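PDB 4AC1: endo-N-acetyl-beta-D-glucosaminidase from Hypocrea jecorina, which hydrolyses the chitobiose core of N-linked glycans as a family 18 glycoside hydrolase, and is held responsible for deglycosylating the fungus's own cellulases. Local coordinates for residues A[2-7]-A[32-37]; A[122-127]-A[150-155]; A[159-164]-A[209-214]; A[183-188]-A[215-220]. All blocks are in the same frame, centred on the assembly; numbering follows the deposited sequence.

Interaction 1: residues A[2-7]-A[32-37]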
loop_
_atom_site.group_PDB
_atom_site.type_symbol
_atom_site.label_atom_id
_atom_site.label_comp_id
_atom_site.label_asym_id
_atom_site.label_seq_id
_atom_site.Cartn_x
_atom_site.Cartn_y
_atom_site.Cartn_z
ATOM N N LEU A 2 8.777 7.866 11.577
ATOM C CA LEU A 2 8.774 8.450 10.247
ATOM C C LEU A 2 10.205 8.782 9.850
ATOM O O LEU A 2 11.021 9.166 10.707
ATOM C CB LEU A 2 7.934 9.722 10.247
ATOM C CG LEU A 2 6.472 9.586 10.670
ATOM C CD1 LEU A 2 5.806 10.936 10.618
ATOM C CD2 LEU A 2 5.712 8.584 9.800
ATOM N N PRO A 3 10.530 8.682 8.557
ATOM C CA PRO A 3 9.655 8.344 7.439
ATOM C C PRO A 3 9.512 6.839 7.222
ATOM O O PRO A 3 10.456 6.073 7.433
ATOM C CB PRO A 3 10.388 8.966 6.246
ATOM C CG PRO A 3 11.823 8.831 6.604
ATOM C CD PRO A 3 11.870 9.090 8.089
ATOM N N ARG A 4 8.332 6.425 6.785
ATOM C CA ARG A 4 8.099 5.029 6.412
ATOM C C ARG A 4 8.735 4.747 5.058
ATOM O O ARG A 4 8.814 5.642 4.196
ATOM C CB ARG A 4 6.603 4.734 6.344
ATOM C CG ARG A 4 5.851 5.121 7.613
ATOM C CD ARG A 4 4.370 4.859 7.455
ATOM N NE ARG A 4 3.552 5.417 8.536
ATOM C CZ ARG A 4 3.037 6.646 8.542
ATOM N NH1 ARG A 4 3.291 7.485 7.556
ATOM N NH2 ARG A 4 2.257 7.043 9.542
ATOM N N LEU A 5 9.217 3.518 4.882
ATOM C CA LEU A 5 9.627 3.028 3.576
ATOM C C LEU A 5 8.861 1.752 3.333
ATOM O O LEU A 5 9.058 0.751 4.036
ATOM C CB LEU A 5 11.136 2.768 3.497
ATOM C CG LEU A 5 11.638 2.178 2.168
ATOM C CD1 LEU A 5 11.277 3.073 0.963
ATOM C CD2 LEU A 5 13.137 1.903 2.205
ATOM N N ILE A 6 7.980 1.797 2.343
ATOM C CA ILE A 6 6.978 0.770 2.124
ATOM C C ILE A 6 7.172 0.190 0.739
ATOM O O ILE A 6 7.325 0.936 -0.221
ATOM C CB ILE A 6 5.582 1.405 2.192
ATOM C CG1 ILE A 6 5.333 2.000 3.586
ATOM C CG2 ILE A 6 4.482 0.403 1.801
ATOM C CD1 ILE A 6 4.601 3.316 3.569
ATOM N N VAL A 7 7.191 -1.129 0.632
ATOM C CA VAL A 7 7.334 -1.809 -0.660
ATOM C C VAL A 7 6.150 -2.748 -0.871
ATOM O O VAL A 7 5.857 -3.605 -0.010
ATOM C CB VAL A 7 8.640 -2.621 -0.730
ATOM C CG1 VAL A 7 8.646 -3.559 -1.959
ATOM C CG2 VAL A 7 9.843 -1.688 -0.736
ATOM N N ALA A 32 16.278 0.635 5.174
ATOM C CA ALA A 32 15.441 0.836 6.352
ATOM C C ALA A 32 13.988 0.602 5.972
ATOM O O ALA A 32 13.166 1.525 5.996
ATOM C CB ALA A 32 15.651 2.238 6.948
ATOM N N LEU A 33 13.683 -0.632 5.578
ATOM C CA LEU A 33 12.323 -0.980 5.207
ATOM C C LEU A 33 11.447 -1.005 6.446
ATOM O O LEU A 33 11.810 -1.650 7.422
ATOM C CB LEU A 33 12.294 -2.363 4.563
ATOM C CG LEU A 33 10.938 -2.807 4.019
ATOM C CD1 LEU A 33 10.590 -2.013 2.773
ATOM C CD2 LEU A 33 10.952 -4.282 3.707
ATOM N N THR A 34 10.328 -0.284 6.443
ATOM C CA THR A 34 9.426 -0.328 7.593
ATOM C C THR A 34 8.211 -1.227 7.366
ATOM O O THR A 34 7.700 -1.798 8.316
ATOM C CB THR A 34 8.988 1.071 8.029
ATOM O OG1 THR A 34 8.313 1.709 6.943
ATOM C CG2 THR A 34 10.191 1.911 8.435
ATOM N N HIS A 35 7.753 -1.347 6.115
ATOM C CA HIS A 35 6.535 -2.090 5.804
ATOM C C HIS A 35 6.675 -2.847 4.504
ATOM O O HIS A 35 7.154 -2.278 3.516
ATOM C CB HIS A 35 5.347 -1.122 5.681
ATOM C CG HIS A 35 5.081 -0.357 6.931
ATOM N ND1 HIS A 35 5.794 0.772 7.272
ATOM C CD2 HIS A 35 4.236 -0.602 7.958
ATOM C CE1 HIS A 35 5.383 1.203 8.453
ATOM N NE2 HIS A 35 4.444 0.381 8.890
ATOM N N LEU A 36 6.204 -4.092 4.482
ATOM C CA LEU A 36 6.148 -4.902 3.276
ATOM C C LEU A 36 4.672 -5.239 3.082
ATOM O O LEU A 36 4.055 -5.821 3.998
ATOM C CB LEU A 36 6.993 -6.175 3.436
ATOM C CG LEU A 36 7.240 -7.109 2.233
ATOM C CD1 LEU A 36 6.006 -7.905 1.812
ATOM C CD2 LEU A 36 7.873 -6.389 1.027
ATOM N N ILE A 37 4.106 -4.874 1.928
ATOM C CA ILE A 37 2.685 -5.087 1.656
ATOM C C ILE A 37 2.513 -6.216 0.631
ATOM O O ILE A 37 2.810 -6.047 -0.559
ATOM C CB ILE A 37 1.962 -3.780 1.203
ATOM C CG1 ILE A 37 2.178 -2.663 2.238
ATOM C CG2 ILE A 37 0.463 -4.053 1.007
ATOM C CD1 ILE A 37 1.483 -1.346 1.920
HETATM O O HOH W 1 12.647 4.286 6.487
#

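Interaction 2: residues A[122-127]-A[150-155]. With ZN (zinc ion), chain G.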
loop_
_atom_site.group_PDB
_atom_site.type_symbol
_atom_site.label_atom_id
_atom_site.label_comp_id
_atom_site.label_asym_id
_atom_site.label_seq_id
_atom_site.Cartn_x
_atom_site.Cartn_y
_atom_site.Cartn_z
ATOM N N MET A 122 -3.830 -3.941 6.915
ATOM C CA MET A 122 -4.482 -4.093 5.631
ATOM C C MET A 122 -4.596 -2.740 4.924
ATOM O O MET A 122 -5.108 -1.774 5.488
ATOM C CB MET A 122 -5.866 -4.756 5.802
ATOM C CG MET A 122 -6.605 -5.065 4.489
ATOM S SD MET A 122 -5.758 -6.181 3.345
ATOM C CE MET A 122 -5.361 -7.523 4.455
ATOM N N ASP A 123 -4.133 -2.723 3.671
ATOM C CA ASP A 123 -4.257 -1.584 2.764
ATOM C C ASP A 123 -5.475 -1.837 1.888
ATOM O O ASP A 123 -5.611 -2.902 1.285
ATOM C CB ASP A 123 -2.984 -1.468 1.907
ATOM C CG ASP A 123 -2.946 -0.233 1.020
ATOM O OD1 ASP A 123 -3.237 0.899 1.473
ATOM O OD2 ASP A 123 -2.573 -0.386 -0.160
ATOM N N LEU A 124 -6.378 -0.859 1.875
ATOM C CA LEU A 124 -7.581 -0.910 1.040
ATOM C C LEU A 124 -7.323 -0.042 -0.183
ATOM O O LEU A 124 -7.449 1.188 -0.129
ATOM C CB LEU A 124 -8.822 -0.416 1.793
ATOM C CG LEU A 124 -9.258 -1.074 3.108
ATOM C CD1 LEU A 124 -9.267 -2.588 3.039
ATOM C CD2 LEU A 124 -8.411 -0.624 4.262
ATOM N N ASP A 125 -6.911 -0.695 -1.272
ATOM C CA ASP A 125 -6.526 -0.009 -2.510
ATOM C C ASP A 125 -7.704 -0.051 -3.460
ATOM O O ASP A 125 -7.882 -0.991 -4.230
ATOM C CB ASP A 125 -5.294 -0.692 -3.101
ATOM C CG ASP A 125 -4.712 0.027 -4.303
ATOM O OD1 ASP A 125 -5.256 1.044 -4.784
ATOM O OD2 ASP A 125 -3.678 -0.487 -4.800
ATOM N N VAL A 126 -8.546 0.965 -3.360
ATOM C CA VAL A 126 -9.851 0.948 -4.007
ATOM C C VAL A 126 -9.751 1.634 -5.363
ATOM O O VAL A 126 -9.604 2.857 -5.455
ATOM C CB VAL A 126 -10.916 1.631 -3.111
ATOM C CG1 VAL A 126 -12.283 1.577 -3.781
ATOM C CG2 VAL A 126 -10.955 0.964 -1.721
ATOM N N GLU A 127 -9.765 0.827 -6.416
ATOM C CA GLU A 127 -9.574 1.338 -7.767
ATOM C C GLU A 127 -10.848 1.255 -8.619
ATOM O O GLU A 127 -10.807 1.524 -9.822
ATOM C CB GLU A 127 -8.378 0.665 -8.459
ATOM C CG GLU A 127 -7.022 0.944 -7.819
ATOM C CD GLU A 127 -5.862 0.325 -8.592
ATOM O OE1 GLU A 127 -6.023 0.029 -9.793
ATOM O OE2 GLU A 127 -4.785 0.142 -8.002
ATOM N N PHE A 150 -3.602 -2.352 14.939
ATOM C CA PHE A 150 -3.668 -2.915 13.578
ATOM C C PHE A 150 -3.537 -1.777 12.566
ATOM O O PHE A 150 -4.112 -0.713 12.762
ATOM C CB PHE A 150 -4.994 -3.630 13.386
ATOM C CG PHE A 150 -5.084 -4.426 12.113
ATOM C CD1 PHE A 150 -4.371 -5.616 11.968
ATOM C CD2 PHE A 150 -5.909 -4.011 11.072
ATOM C CE1 PHE A 150 -4.456 -6.364 10.798
ATOM C CE2 PHE A 150 -5.999 -4.762 9.889
ATOM C CZ PHE A 150 -5.267 -5.931 9.754
ATOM N N LEU A 151 -2.747 -1.976 11.516
ATOM C CA LEU A 151 -2.528 -0.906 10.541
ATOM C C LEU A 151 -3.613 -0.911 9.484
ATOM O O LEU A 151 -3.891 -1.939 8.889
ATOM C CB LEU A 151 -1.140 -1.007 9.897
ATOM C CG LEU A 151 0.010 -0.832 10.895
ATOM C CD1 LEU A 151 1.334 -1.079 10.203
ATOM C CD2 LEU A 151 -0.009 0.548 11.576
ATOM N N ILE A 152 -4.258 0.231 9.282
ATOM C CA ILE A 152 -5.263 0.371 8.234
ATOM C C ILE A 152 -4.850 1.531 7.350
ATOM O O ILE A 152 -4.704 2.657 7.820
ATOM C CB ILE A 152 -6.686 0.598 8.797
ATOM C CG1 ILE A 152 -7.100 -0.577 9.703
ATOM C CG2 ILE A 152 -7.706 0.759 7.661
ATOM C CD1 ILE A 152 -8.459 -0.434 10.383
ATOM N N THR A 153 -4.660 1.245 6.063
ATOM C CA THR A 153 -4.261 2.278 5.121
ATOM C C THR A 153 -5.148 2.233 3.881
ATOM O O THR A 153 -5.890 1.273 3.668
ATOM C CB THR A 153 -2.763 2.145 4.745
ATOM O OG1 THR A 153 -2.544 0.901 4.075
ATOM C CG2 THR A 153 -1.895 2.164 5.977
ATOM N N LEU A 154 -5.096 3.300 3.086
ATOM C CA LEU A 154 -5.724 3.309 1.770
ATOM C C LEU A 154 -4.699 3.793 0.767
ATOM O O LEU A 154 -3.662 4.328 1.156
ATOM C CB LEU A 154 -6.986 4.172 1.749
ATOM C CG LEU A 154 -8.130 3.651 2.617
ATOM C CD1 LEU A 154 -8.095 4.264 4.033
ATOM C CD2 LEU A 154 -9.464 3.855 1.928
ATOM N N ALA A 155 -5.003 3.624 -0.520
ATOM C CA ALA A 155 -4.113 4.034 -1.595
ATOM C C ALA A 155 -4.836 4.964 -2.584
ATOM O O ALA A 155 -5.006 4.624 -3.756
ATOM C CB ALA A 155 -3.550 2.791 -2.303
HETATM ZN ZN ZN G . -2.858 -0.064 -8.676
HETATM O O HOH W 2 -7.659 3.299 -1.863
HETATM O O HOH W 3 -7.284 4.559 -5.365
HETATM O O HOH W 4 -3.441 -0.865 -10.283
HETATM O O HOH W 5 -2.658 2.074 -9.340
HETATM O O HOH W 6 -2.671 -2.029 -7.854
HETATM O O HOH W 7 -0.839 -0.332 -9.432
#

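Interaction 3: residues A[159-164]-A[209-214]. With ZN (zinc ion), chain I.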
loop_
_atom_site.group_PDB
_atom_site.type_symbol
_atom_site.label_atom_id
_atom_site.label_comp_id
_atom_site.label_asym_id
_atom_site.label_seq_id
_atom_site.Cartn_x
_atom_site.Cartn_y
_atom_site.Cartn_z
ATOM N N SER A 159 -4.535 13.015 -6.893
ATOM C CA SER A 159 -5.593 13.985 -7.184
ATOM C C SER A 159 -6.864 13.729 -6.361
ATOM O O SER A 159 -7.673 14.630 -6.181
ATOM C CB SER A 159 -5.906 14.030 -8.681
ATOM O OG SER A 159 -6.130 12.728 -9.177
ATOM N N ALA A 160 -7.054 12.507 -5.870
ATOM C CA ALA A 160 -8.218 12.213 -5.019
ATOM C C ALA A 160 -8.141 12.893 -3.657
ATOM O O ALA A 160 -9.155 13.024 -2.966
ATOM C CB ALA A 160 -8.405 10.718 -4.857
ATOM N N LEU A 161 -6.945 13.336 -3.290
ATOM C CA LEU A 161 -6.734 14.081 -2.046
ATOM C C LEU A 161 -6.702 15.595 -2.289
ATOM O O LEU A 161 -6.431 16.383 -1.375
ATOM C CB LEU A 161 -5.453 13.622 -1.348
ATOM C CG LEU A 161 -5.339 12.131 -1.013
ATOM C CD1 LEU A 161 -4.111 11.883 -0.167
ATOM C CD2 LEU A 161 -6.595 11.589 -0.349
ATOM N N GLU A 162 -6.986 15.974 -3.539
ATOM C CA GLU A 162 -7.017 17.368 -4.000
ATOM C C GLU A 162 -8.362 17.714 -4.645
ATOM O O GLU A 162 -8.412 18.542 -5.562
ATOM C CB GLU A 162 -5.902 17.602 -5.017
ATOM C CG GLU A 162 -4.509 17.329 -4.476
ATOM C CD GLU A 162 -3.464 17.219 -5.572
ATOM O OE1 GLU A 162 -3.359 16.158 -6.222
ATOM O OE2 GLU A 162 -2.741 18.207 -5.809
ATOM N N ASP A 163 -9.442 17.088 -4.185
ATOM C CA ASP A 163 -10.796 17.379 -4.685
ATOM C C ASP A 163 -10.963 17.116 -6.189
ATOM O O ASP A 163 -11.769 17.778 -6.862
ATOM C CB ASP A 163 -11.213 18.825 -4.337
ATOM C CG ASP A 163 -10.991 19.171 -2.870
ATOM O OD1 ASP A 163 -11.313 18.332 -2.001
ATOM O OD2 ASP A 163 -10.500 20.292 -2.583
ATOM N N SER A 164 -10.217 16.147 -6.714
ATOM C CA SER A 164 -10.173 15.912 -8.153
ATOM C C SER A 164 -10.199 14.407 -8.502
ATOM O O SER A 164 -10.752 13.597 -7.754
ATOM C CB SER A 164 -8.962 16.635 -8.747
ATOM O OG SER A 164 -9.007 16.659 -10.159
ATOM N N ASN A 209 -5.165 20.687 1.781
ATOM C CA ASN A 209 -6.522 20.140 1.724
ATOM C C ASN A 209 -6.884 19.289 2.955
ATOM O O ASN A 209 -7.899 18.595 2.960
ATOM C CB ASN A 209 -6.740 19.332 0.432
ATOM C CG ASN A 209 -8.203 19.282 0.021
ATOM O OD1 ASN A 209 -8.953 20.246 0.237
ATOM N ND2 ASN A 209 -8.621 18.171 -0.572
ATOM N N GLY A 210 -6.043 19.334 3.989
ATOM C CA GLY A 210 -6.358 18.712 5.276
ATOM C C GLY A 210 -5.780 17.332 5.552
ATOM O O GLY A 210 -6.229 16.631 6.464
ATOM N N PHE A 211 -4.790 16.922 4.766
ATOM C CA PHE A 211 -4.134 15.630 4.988
ATOM C C PHE A 211 -2.741 15.881 5.540
ATOM O O PHE A 211 -1.886 16.416 4.835
ATOM C CB PHE A 211 -4.100 14.788 3.699
ATOM C CG PHE A 211 -5.466 14.463 3.167
ATOM C CD1 PHE A 211 -6.178 13.359 3.646
ATOM C CD2 PHE A 211 -6.064 15.277 2.209
ATOM C CE1 PHE A 211 -7.460 13.079 3.172
ATOM C CE2 PHE A 211 -7.337 14.997 1.732
ATOM C CZ PHE A 211 -8.039 13.900 2.218
ATOM N N ALA A 212 -2.520 15.502 6.800
ATOM C CA ALA A 212 -1.254 15.767 7.489
ATOM C C ALA A 212 -0.079 15.098 6.793
ATOM O O ALA A 212 -0.189 13.958 6.336
ATOM C CB ALA A 212 -1.331 15.296 8.942
ATOM N N PRO A 213 1.061 15.797 6.716
ATOM C CA PRO A 213 2.249 15.181 6.124
ATOM C C PRO A 213 2.565 13.792 6.693
ATOM O O PRO A 213 2.929 12.889 5.949
ATOM C CB PRO A 213 3.370 16.166 6.484
ATOM C CG PRO A 213 2.690 17.474 6.539
ATOM C CD PRO A 213 1.323 17.196 7.127
ATOM N N ALA A 214 2.405 13.615 8.006
ATOM C CA ALA A 214 2.642 12.320 8.640
ATOM C C ALA A 214 1.779 11.209 8.046
ATOM O O ALA A 214 2.152 10.035 8.118
ATOM C CB ALA A 214 2.429 12.408 10.161
HETATM ZN ZN ZN I . -10.665 21.070 -0.604
HETATM O O HOH W 8 -11.767 19.658 0.236
HETATM O O HOH W 9 -12.334 22.089 -1.224
HETATM O O HOH W 10 -9.498 22.757 -1.350
HETATM O O HOH W 11 -10.806 22.070 1.040
#

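Interaction 4: residues A[183-188]-A[215-220]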
loop_
_atom_site.group_PDB
_atom_site.type_symbol
_atom_site.label_atom_id
_atom_site.label_comp_id
_atom_site.label_asym_id
_atom_site.label_seq_id
_atom_site.Cartn_x
_atom_site.Cartn_y
_atom_site.Cartn_z
ATOM N N ILE A 183 -7.360 5.566 10.426
ATOM C CA ILE A 183 -6.543 5.352 9.230
ATOM C C ILE A 183 -5.136 5.812 9.559
ATOM O O ILE A 183 -4.930 6.951 9.965
ATOM C CB ILE A 183 -7.114 6.131 8.019
ATOM C CG1 ILE A 183 -8.479 5.563 7.610
ATOM C CG2 ILE A 183 -6.121 6.109 6.858
ATOM C CD1 ILE A 183 -9.301 6.498 6.746
ATOM N N ASP A 184 -4.171 4.923 9.385
ATOM C CA ASP A 184 -2.794 5.243 9.763
ATOM C C ASP A 184 -2.078 6.133 8.755
ATOM O O ASP A 184 -1.353 7.039 9.154
ATOM C CB ASP A 184 -2.003 3.977 10.104
ATOM C CG ASP A 184 -2.592 3.262 11.276
ATOM O OD1 ASP A 184 -2.393 3.736 12.420
ATOM O OD2 ASP A 184 -3.334 2.283 11.091
ATOM N N TRP A 185 -2.283 5.869 7.462
ATOM C CA TRP A 185 -1.737 6.731 6.411
ATOM C C TRP A 185 -2.354 6.407 5.060
ATOM O O TRP A 185 -3.094 5.418 4.915
ATOM C CB TRP A 185 -0.192 6.680 6.341
ATOM C CG TRP A 185 0.384 5.430 5.738
ATOM C CD1 TRP A 185 0.600 5.189 4.410
ATOM C CD2 TRP A 185 0.831 4.257 6.438
ATOM N NE1 TRP A 185 1.142 3.945 4.230
ATOM C CE2 TRP A 185 1.307 3.356 5.459
ATOM C CE3 TRP A 185 0.870 3.875 7.790
ATOM C CZ2 TRP A 185 1.794 2.090 5.779
ATOM C CZ3 TRP A 185 1.374 2.624 8.108
ATOM C CH2 TRP A 185 1.826 1.743 7.102
ATOM N N TYR A 186 -2.037 7.265 4.091
ATOM C CA TYR A 186 -2.480 7.138 2.716
ATOM C C TYR A 186 -1.276 6.868 1.817
ATOM O O TYR A 186 -0.345 7.686 1.742
ATOM C CB TYR A 186 -3.205 8.419 2.281
ATOM C CG TYR A 186 -4.407 8.769 3.139
ATOM C CD1 TYR A 186 -5.649 8.186 2.887
ATOM C CD2 TYR A 186 -4.303 9.684 4.195
ATOM C CE1 TYR A 186 -6.745 8.480 3.671
ATOM C CE2 TYR A 186 -5.418 9.991 4.990
ATOM C CZ TYR A 186 -6.631 9.393 4.705
ATOM O OH TYR A 186 -7.720 9.699 5.499
ATOM N N ASN A 187 -1.287 5.703 1.173
ATOM C CA ASN A 187 -0.286 5.320 0.181
ATOM C C ASN A 187 -0.641 6.045 -1.099
ATOM O O ASN A 187 -1.395 5.541 -1.934
ATOM C CB ASN A 187 -0.336 3.808 -0.028
ATOM C CG ASN A 187 0.175 3.051 1.167
ATOM O OD1 ASN A 187 1.340 3.197 1.550
ATOM N ND2 ASN A 187 -0.703 2.252 1.782
ATOM N N THR A 188 -0.122 7.259 -1.233
ATOM C CA THR A 188 -0.694 8.191 -2.200
ATOM C C THR A 188 -0.019 8.027 -3.559
ATOM O O THR A 188 1.206 8.121 -3.674
ATOM C CB THR A 188 -0.639 9.635 -1.660
ATOM O OG1 THR A 188 -1.293 9.691 -0.386
ATOM C CG2 THR A 188 -1.368 10.600 -2.565
ATOM N N LYS A 215 0.637 11.564 7.463
ATOM C CA LYS A 215 -0.252 10.553 6.878
ATOM C C LYS A 215 -0.190 10.476 5.356
ATOM O O LYS A 215 -0.912 9.684 4.762
ATOM C CB LYS A 215 -1.692 10.790 7.313
ATOM C CG LYS A 215 -1.888 10.756 8.803
ATOM C CD LYS A 215 -3.338 11.028 9.099
ATOM C CE LYS A 215 -4.064 9.723 9.022
ATOM N NZ LYS A 215 -5.491 9.823 9.414
ATOM N N VAL A 216 0.654 11.285 4.726
ATOM C CA VAL A 216 0.765 11.256 3.262
ATOM C C VAL A 216 2.108 10.636 2.864
ATOM O O VAL A 216 3.161 11.273 2.964
ATOM C CB VAL A 216 0.582 12.659 2.635
ATOM C CG1 VAL A 216 0.612 12.555 1.120
ATOM C CG2 VAL A 216 -0.730 13.272 3.092
ATOM N N VAL A 217 2.054 9.372 2.475
ATOM C CA VAL A 217 3.196 8.646 1.929
ATOM C C VAL A 217 3.238 8.896 0.426
ATOM O O VAL A 217 2.230 8.763 -0.277
ATOM C CB VAL A 217 3.071 7.132 2.233
ATOM C CG1 VAL A 217 3.999 6.307 1.371
ATOM C CG2 VAL A 217 3.371 6.880 3.695
ATOM N N ALA A 218 4.411 9.320 -0.039
ATOM C CA ALA A 218 4.648 9.587 -1.464
ATOM C C ALA A 218 4.860 8.312 -2.257
ATOM O O ALA A 218 5.943 7.717 -2.231
ATOM C CB ALA A 218 5.811 10.519 -1.627
ATOM N N GLY A 219 3.818 7.890 -2.963
ATOM C CA GLY A 219 3.888 6.703 -3.783
ATOM C C GLY A 219 4.600 6.931 -5.090
ATOM O O GLY A 219 4.393 7.961 -5.752
ATOM N N GLN A 220 5.403 5.945 -5.463
ATOM C CA GLN A 220 6.259 5.990 -6.655
ATOM C C GLN A 220 6.253 4.676 -7.416
ATOM O O GLN A 220 6.327 3.592 -6.826
ATOM C CB GLN A 220 7.702 6.279 -6.234
ATOM C CG GLN A 220 7.908 7.681 -5.683
ATOM C CD GLN A 220 7.913 8.709 -6.787
ATOM O OE1 GLN A 220 8.946 8.942 -7.412
ATOM N NE2 GLN A 220 6.761 9.318 -7.043
#

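Interaction 1: residues A[2-7]-A[32-37]
Thr34 reaches across to Leu5 at the point where two neighbouring parallel strands of the barrel, 4-7 and 35-37, begin to pair, and its side chain repays following atom by atom. Thr34 CB lies 4.0 Å from both Leu5 N and Leu5 O. From there OG1 turns into the position between the backbone N and the carbonyl carbon (chi1 60°), which brings it to Leu5 N, whose N-H it accepts at 2.9 Å. The same hydroxyl shares a hydrogen bond of 2.7 Å with His35 ND1, while the methyl CG2 passes 4.0 Å from Leu5 N. Leu5 O is gripped twice: Thr34 N donates to it in the carbonyl plane, and His35 N donates from a tilt of 30° out of that plane. Beyond this knot regular pairing takes over, with Val7 N bonded to His35 O and Ile37 N to Val7 O at 2.9 Å.

On the face bearing Ile6 and His35, the imidazole lies beside Ile6 CG1 and the Arg4 methylenes, and Ile6 CG2 is pressed against Ile37 CD1 at 3.5 Å. Val7 CG2 meets Leu33 CD1 on the other face. The guanidinium of Arg4 leaves the pair to bond Ala214 O, and the indole of Trp185 packs edge-to-face with His35. Where the strands begin, a water donates to both Pro3 O and Ala32 O. The chemistry implies that one threonine hydroxyl, standing in for a backbone acceptor, ties the strand start to the histidine and should limit how that ring can turn.

Interaction 2: residues A[122-127]-A[150-155]
Asp123 and Thr153 face each other across a parallel strand pair of the (beta/alpha)8 barrel typical of family 18 glycoside hydrolases, where strand 121-125, helix 132-146 and strand 151-154 form a beta-alpha-beta unit. The tight part lies along the strands, whose axes run 17° apart. Met122 N donates to Leu151 O, Thr153 N to Met122 O, and Leu124 N to Thr153 O at 2.8 Å with an almost straight N-H.

Toward the barrel interior, Thr153 OG1 gives its proton to Asp123 OD1 at 2.7 Å, meeting the carboxylate on its anti side, 31° out of plane. The two side chains cross at about a right angle: Asp123 CG stands anti to the backbone N (chi1 -174°), while Thr153 OG1 sits between N and the carbonyl carbon. The other oxygen, OD2, is taken by the hydroxyl of Tyr8, and Asn187 adds a weak bond to OD1, so both oxygens of this buried carboxylate have partners. On the face carrying Leu124 and Ile152, one of two modelled positions of Leu124 rests its CD2 on Ile152 CG2, with helix 132-146 packed over them.

Toward the C-terminal ends of the strands the pairing opens. The direct bond from Ala155 N to Leu124 O is weak, and a water enters, donating to that oxygen while accepting from Val126 N and Ala155 N. A second water donates to Val126 O and Ala155 O. Farther out, the extended Glu127 reaches a zinc ion that four waters and Gln189 also bind: Glu127 OE2 holds the metal at 2.0 Å, and Glu127 OE1 accepts a hydrogen bond at 2.8 Å from one of the zinc-bound waters.

Interaction 3: residues A[159-164]-A[209-214]
Metal coordination joins Asp163 to Asn209 through a shared zinc ion: Asp163 OD2 and Asn209 OD1 each bind it at 2.1 Å, and four waters complete six ligands around it. The two side chains come from opposite directions, with carboxylate and amide planes 84° apart.

Hydrogen bonds come next, and both use Asn209 ND2. One N-H goes to Leu161 O at 2.9 Å, arriving from above the carbonyl plane; the other goes to Asp163 OD1 at 3.1 Å, from above the carboxylate plane. Both acceptors lie close to the plane of the amide, so these bonds and the metal fix its rotation. Asp163 OD1 also accepts from a zinc-bound water.

The site ties together two loops of the beta/alpha barrel, one following strand 151-154 and the other following helix 201-208, where Asn209 comes directly after the helix.

Apolar packing lies beneath the polar group. Leu161 CD2 sits over one face of the Phe211 ring in a CH-pi contact, 4.0 Å from the ring centroid and offset toward the rim. Phe211 also packs edge-to-face with Tyr186, and Ile206 of helix 201-208 touches both Leu161 and Phe211.

Interaction 4: residues A[183-188]-A[215-220]
Tyr186 O is gripped by two groups: Val217 N donates to it across the strands at 3.0 Å, and Thr188 OG1 of its own strand adds a weak bond. The ladder continues with Tyr186 N to Lys215 O and Thr188 N to Val217 O. Its shortest bond runs from Gly219 N to Thr188 O, at 2.7 Å, but is bent to 133° at the hydrogen.

Lys215 lies along the start of the neighbouring strand. Its chain turns at chi3 (86°), and Lys215 NZ is held mainly by hydrogen bonds to Gly180 O and Gln176 OE1, with a weak bond of 3.0 Å to Ile183 O. Lys215 O also approaches the edge of the Tyr186 ring, 3.4 Å from Tyr186 CD2.

Strand 185-189, helix 201-208 and strand 216-221 make a right-handed beta-alpha-beta crossover of the barrel, and the two strands run parallel, 21° apart.

Inside the barrel, Trp185 CD1 meets Val217 CG2 at 3.3 Å, and the indole meets Asn187 through its edge. Trp185 NE1 donates to Asn187 OD1 at 2.8 Å; the oxygen lies in the indole plane, whereas the N-H comes from above the plane of the amide carbonyl. The side chains of Asn187 and Val217 lie side by side and point the same way, with Val217 CG1 4.1 Å from Asn187 OD1.

Along the chain, interactions 1 and 2 come in order, while the segments of 3 and 4 alternate. Interactions 1, 2 and 4 each pair neighbouring parallel strands of the same barrel sheet; strands 151-154 and 185-189 join 2 to 4 side by side, and the centres of the two contacts lie about 10 Å apart. Interaction 1 faces 4 across the interior at about 11 Å between centres, where Trp185 packs on Arg4 and Ile6. Interaction 3 lies farther out, about 17 Å from the chain centre, but packs on 4 through Leu161 on Thr188 and Phe211 on Val216. The contacts thus sample three strand pairs of one barrel; one zinc site lies at the C-terminal end of the strands, and the other in outer loops.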